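Local coordinates for phage related exonuclease (Haemophilus somnus 129PT, PDB 3K93), which probably degrades DNA from its ends as a metal-dependent, phage-related exonuclease, at residues 140-145 against 194-199. Numbering follows the deposited sequence.
Sequences QMQGYM and IQRDNE
The side-chain amide of Gln142 grips the backbone of the opposing segment at two points: OE1 of Gln142 accepts from Asp197 N at 2.9 Å, and NE2 of Gln142 donates to Gln195 O at 3.0 Å. One buried side chain thus uses both its donor and its acceptor on the backbone between edge strand 189-195 and helix 198-221. The fold is consistent with a PD-(D/E)XK nuclease core, and helix 137-148 carries Gln140 and Tyr144 in the spacing of the QxxxY motif; Gln142 lies between them but turns to another side. In that pair Gln140 NE2 donates to Tyr144 OH, while Gln140 OE1 is hydrogen-bonded to Lys113 NZ. Neither Gln142 bond is ideal: Asp197 N meets the Gln142 carbonyl oxygen at a C=O...N angle of 114°, tilted from its plane, whereas Gln195 O receives its donor at a more open 148°. A bend at chi2 (-73°) carries the Gln142 amide across to the turn, and the two bonds together should fix which end is oxygen and which nitrogen.

Asp197 serves as N-cap of helix 198-221, its OD1 accepting a weak bond from Glu199 N, so the glutamine holds the backbone just where the helix begins. Ile194 packs beside the amide: its CG2 meets NE2 of Gln142, and Ile194 CG2 also lies 3.9 Å from CE of the selenomethionine Met145. Met141, also selenomethionine, brings CG near CG1 of Ile194 and itself touches Asp111, a sodium ligand.

CB of Arg196 lies against SE of Met145, and the extended chain takes the guanidinium to the carbonyl of that residue. Its NE bonds Asn198 OD1 in the carbonyl plane, on a lone pair, while NH1, also bonded to Cys150 O, donates weakly to Met145 O at 3.0 Å, with the oxygen at the guanidinium edge.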
ATOM      1  N   GLN A 140       1.551 -11.533 -21.224  1.00 12.48           N
ATOM      2  CA  GLN A 140       0.460 -11.173 -22.124  1.00 12.38           C
ATOM      3  C   GLN A 140       0.882 -11.376 -23.580  1.00 12.32           C
ATOM      4  O   GLN A 140       0.095 -11.883 -24.392  1.00 12.30           O
ATOM      5  CB  GLN A 140       0.047  -9.726 -21.896  1.00 12.40           C
ATOM      6  CG  GLN A 140      -1.115  -9.204 -22.739  1.00 13.68           C
ATOM      7  CD  GLN A 140      -1.297  -7.693 -22.662  1.00 16.36           C
ATOM      8  OE1 GLN A 140      -0.402  -6.976 -22.217  1.00 17.85           O
ATOM      9  NE2 GLN A 140      -2.449  -7.199 -23.143  1.00 16.44           N
HETATM   10  N   MSE A 141       2.112 -10.963 -23.916  1.00 11.64           N
HETATM   11  CA  MSE A 141       2.583 -11.076 -25.301  1.00 11.50           C
HETATM   12  C   MSE A 141       2.750 -12.547 -25.660  1.00 11.76           C
HETATM   13  O   MSE A 141       2.541 -12.906 -26.821  1.00 11.06           O
HETATM   14  CB  MSE A 141       3.935 -10.348 -25.529  1.00 11.18           C
HETATM   15  CG  MSE A 141       3.965  -8.823 -25.479  1.00 10.20           C
HETATM   16 SE   MSE A 141       2.601  -8.037 -26.536  0.75 11.77          SE
HETATM   17  CE  MSE A 141       1.451  -7.664 -25.084  1.00 12.36           C
ATOM     18  N   GLN A 142       3.150 -13.391 -24.689  1.00 11.36           N
ATOM     19  CA  GLN A 142       3.329 -14.814 -24.978  1.00 12.30           C
ATOM     20  C   GLN A 142       1.982 -15.430 -25.321  1.00 12.30           C
ATOM     21  O   GLN A 142       1.901 -16.276 -26.202  1.00 12.61           O
ATOM     22  CB  GLN A 142       3.959 -15.579 -23.833  1.00 11.58           C
ATOM     23  CG  GLN A 142       5.337 -15.129 -23.481  1.00 13.31           C
ATOM     24  CD  GLN A 142       6.399 -15.524 -24.488  1.00 14.02           C
ATOM     25  OE1 GLN A 142       6.160 -16.316 -25.416  1.00 14.84           O
ATOM     26  NE2 GLN A 142       7.592 -14.994 -24.289  1.00 11.30           N
ATOM     27  N   GLY A 143       0.941 -14.968 -24.639  1.00 12.51           N
ATOM     28  CA  GLY A 143      -0.416 -15.395 -24.906  1.00 12.56           C
ATOM     29  C   GLY A 143      -0.874 -14.971 -26.286  1.00 13.11           C
ATOM     30  O   GLY A 143      -1.472 -15.783 -26.999  1.00 12.76           O
ATOM     31  N   TYR A 144      -0.577 -13.727 -26.701  1.00 12.64           N
ATOM     32  CA  TYR A 144      -0.932 -13.337 -28.071  1.00 12.37           C
ATOM     33  C   TYR A 144      -0.117 -14.089 -29.123  1.00 12.61           C
ATOM     34  O   TYR A 144      -0.633 -14.420 -30.200  1.00 13.34           O
ATOM     35  CB  TYR A 144      -0.750 -11.838 -28.297  1.00 12.32           C
ATOM     36  CG  TYR A 144      -1.647 -10.905 -27.484  1.00 11.74           C
ATOM     37  CD1 TYR A 144      -2.954 -11.230 -27.203  1.00 12.85           C
ATOM     38  CD2 TYR A 144      -1.189  -9.654 -27.074  1.00 14.03           C
ATOM     39  CE1 TYR A 144      -3.779 -10.394 -26.502  1.00 12.69           C
ATOM     40  CE2 TYR A 144      -2.022  -8.788 -26.347  1.00 14.92           C
ATOM     41  CZ  TYR A 144      -3.325  -9.173 -26.076  1.00 14.81           C
ATOM     42  OH  TYR A 144      -4.188  -8.369 -25.362  1.00 14.73           O
HETATM   43  N   MSE A 145       1.166 -14.316 -28.866  1.00 12.37           N
HETATM   44  CA  MSE A 145       1.998 -15.015 -29.837  1.00 12.06           C
HETATM   45  C   MSE A 145       1.491 -16.454 -30.020  1.00 12.29           C
HETATM   46  O   MSE A 145       1.562 -17.023 -31.112  1.00 12.25           O
HETATM   47  CB  MSE A 145       3.473 -15.007 -29.426  1.00 11.48           C
HETATM   48  CG  MSE A 145       4.148 -13.685 -29.653  1.00 11.29           C
HETATM   49 SE   MSE A 145       6.046 -13.711 -29.315  0.75  9.26          SE
HETATM   50  CE  MSE A 145       6.110 -13.382 -27.381  1.00  9.68           C
ATOM     51  N   ILE A 194       9.863  -8.869 -27.106  1.00 15.13           N
ATOM     52  CA  ILE A 194       9.719 -10.124 -26.375  1.00 15.52           C
ATOM     53  C   ILE A 194       9.790 -11.277 -27.389  1.00 16.69           C
ATOM     54  O   ILE A 194       9.007 -11.292 -28.334  1.00 17.40           O
ATOM     55  CB  ILE A 194       8.346 -10.189 -25.644  1.00 14.94           C
ATOM     56  CG1 ILE A 194       8.112  -8.953 -24.751  1.00 15.14           C
ATOM     57  CG2 ILE A 194       8.264 -11.443 -24.800  1.00 14.94           C
ATOM     58  CD1 ILE A 194       9.013  -8.883 -23.509  1.00 13.83           C
ATOM     59  N   GLN A 195      10.729 -12.218 -27.207  1.00 16.84           N
ATOM     60  CA  GLN A 195      10.832 -13.379 -28.077  1.00 17.57           C
ATOM     61  C   GLN A 195       9.810 -14.429 -27.622  1.00 16.57           C
ATOM     62  O   GLN A 195       9.588 -14.569 -26.440  1.00 16.56           O
ATOM     63  CB  GLN A 195      12.246 -14.002 -28.031  1.00 17.86           C
ATOM     64  CG  GLN A 195      13.395 -13.105 -28.519  1.00 21.73           C
ATOM     65  CD  GLN A 195      13.151 -12.571 -29.920  1.00 25.62           C
ATOM     66  OE1 GLN A 195      12.553 -13.252 -30.757  1.00 29.60           O
ATOM     67  NE2 GLN A 195      13.586 -11.347 -30.174  1.00 27.09           N
ATOM     68  N   ARG A 196       9.203 -15.153 -28.566  1.00 16.05           N
ATOM     69  CA  ARG A 196       8.313 -16.288 -28.244  1.00 15.87           C
ATOM     70  C   ARG A 196       9.097 -17.256 -27.391  1.00 15.61           C
ATOM     71  O   ARG A 196      10.235 -17.496 -27.668  1.00 15.55           O
ATOM     72  CB  ARG A 196       7.897 -17.004 -29.517  1.00 15.73           C
ATOM     73  CG  ARG A 196       6.992 -18.196 -29.296  1.00 15.75           C
ATOM     74  CD  ARG A 196       6.832 -18.993 -30.559  1.00 16.69           C
ATOM     75  NE  ARG A 196       5.814 -20.025 -30.358  1.00 15.85           N
ATOM     76  CZ  ARG A 196       4.513 -19.881 -30.592  1.00 16.22           C
ATOM     77  NH1 ARG A 196       4.007 -18.766 -31.111  1.00 15.28           N
ATOM     78  NH2 ARG A 196       3.701 -20.905 -30.346  1.00 16.91           N
ATOM     79  N   ASP A 197       8.503 -17.786 -26.339  1.00 15.93           N
ATOM     80  CA  ASP A 197       9.209 -18.718 -25.470  1.00 16.63           C
ATOM     81  C   ASP A 197       8.255 -19.835 -25.178  1.00 17.09           C
ATOM     82  O   ASP A 197       7.373 -19.689 -24.324  1.00 16.64           O
ATOM     83  CB  ASP A 197       9.655 -18.008 -24.190  1.00 17.59           C
ATOM     84  CG  ASP A 197      10.320 -18.944 -23.172  1.00 18.82           C
ATOM     85  OD1 ASP A 197      10.254 -20.192 -23.313  1.00 19.32           O
ATOM     86  OD2 ASP A 197      10.894 -18.402 -22.197  1.00 22.00           O
ATOM     87  N   ASN A 198       8.431 -20.948 -25.906  1.00 17.55           N
ATOM     88  CA  ASN A 198       7.528 -22.115 -25.815  1.00 18.18           C
ATOM     89  C   ASN A 198       7.463 -22.754 -24.434  1.00 18.35           C
ATOM     90  O   ASN A 198       6.442 -23.317 -24.077  1.00 18.10           O
ATOM     91  CB  ASN A 198       7.873 -23.180 -26.881  1.00 17.91           C
ATOM     92  CG  ASN A 198       7.646 -22.670 -28.306  1.00 18.99           C
ATOM     93  OD1 ASN A 198       6.707 -21.922 -28.569  1.00 19.96           O
ATOM     94  ND2 ASN A 198       8.526 -23.041 -29.214  1.00 18.54           N
ATOM     95  N   GLU A 199       8.539 -22.663 -23.658  1.00 19.10           N
ATOM     96  CA  GLU A 199       8.497 -23.105 -22.258  1.00 20.08           C
ATOM     97  C   GLU A 199       7.572 -22.225 -21.426  1.00 19.20           C
ATOM     98  O   GLU A 199       6.871 -22.724 -20.553  1.00 19.12           O
ATOM     99  CB  GLU A 199       9.900 -23.165 -21.629  1.00 20.71           C
ATOM    100  CG  GLU A 199      10.691 -24.431 -22.058  1.00 25.77           C
ATOM    101  CD  GLU A 199      12.068 -24.521 -21.396  1.00 30.92           C
ATOM    102  OE1 GLU A 199      12.354 -23.674 -20.502  1.00 35.13           O
ATOM    103  OE2 GLU A 199      12.858 -25.422 -21.770  1.00 34.31           O
TER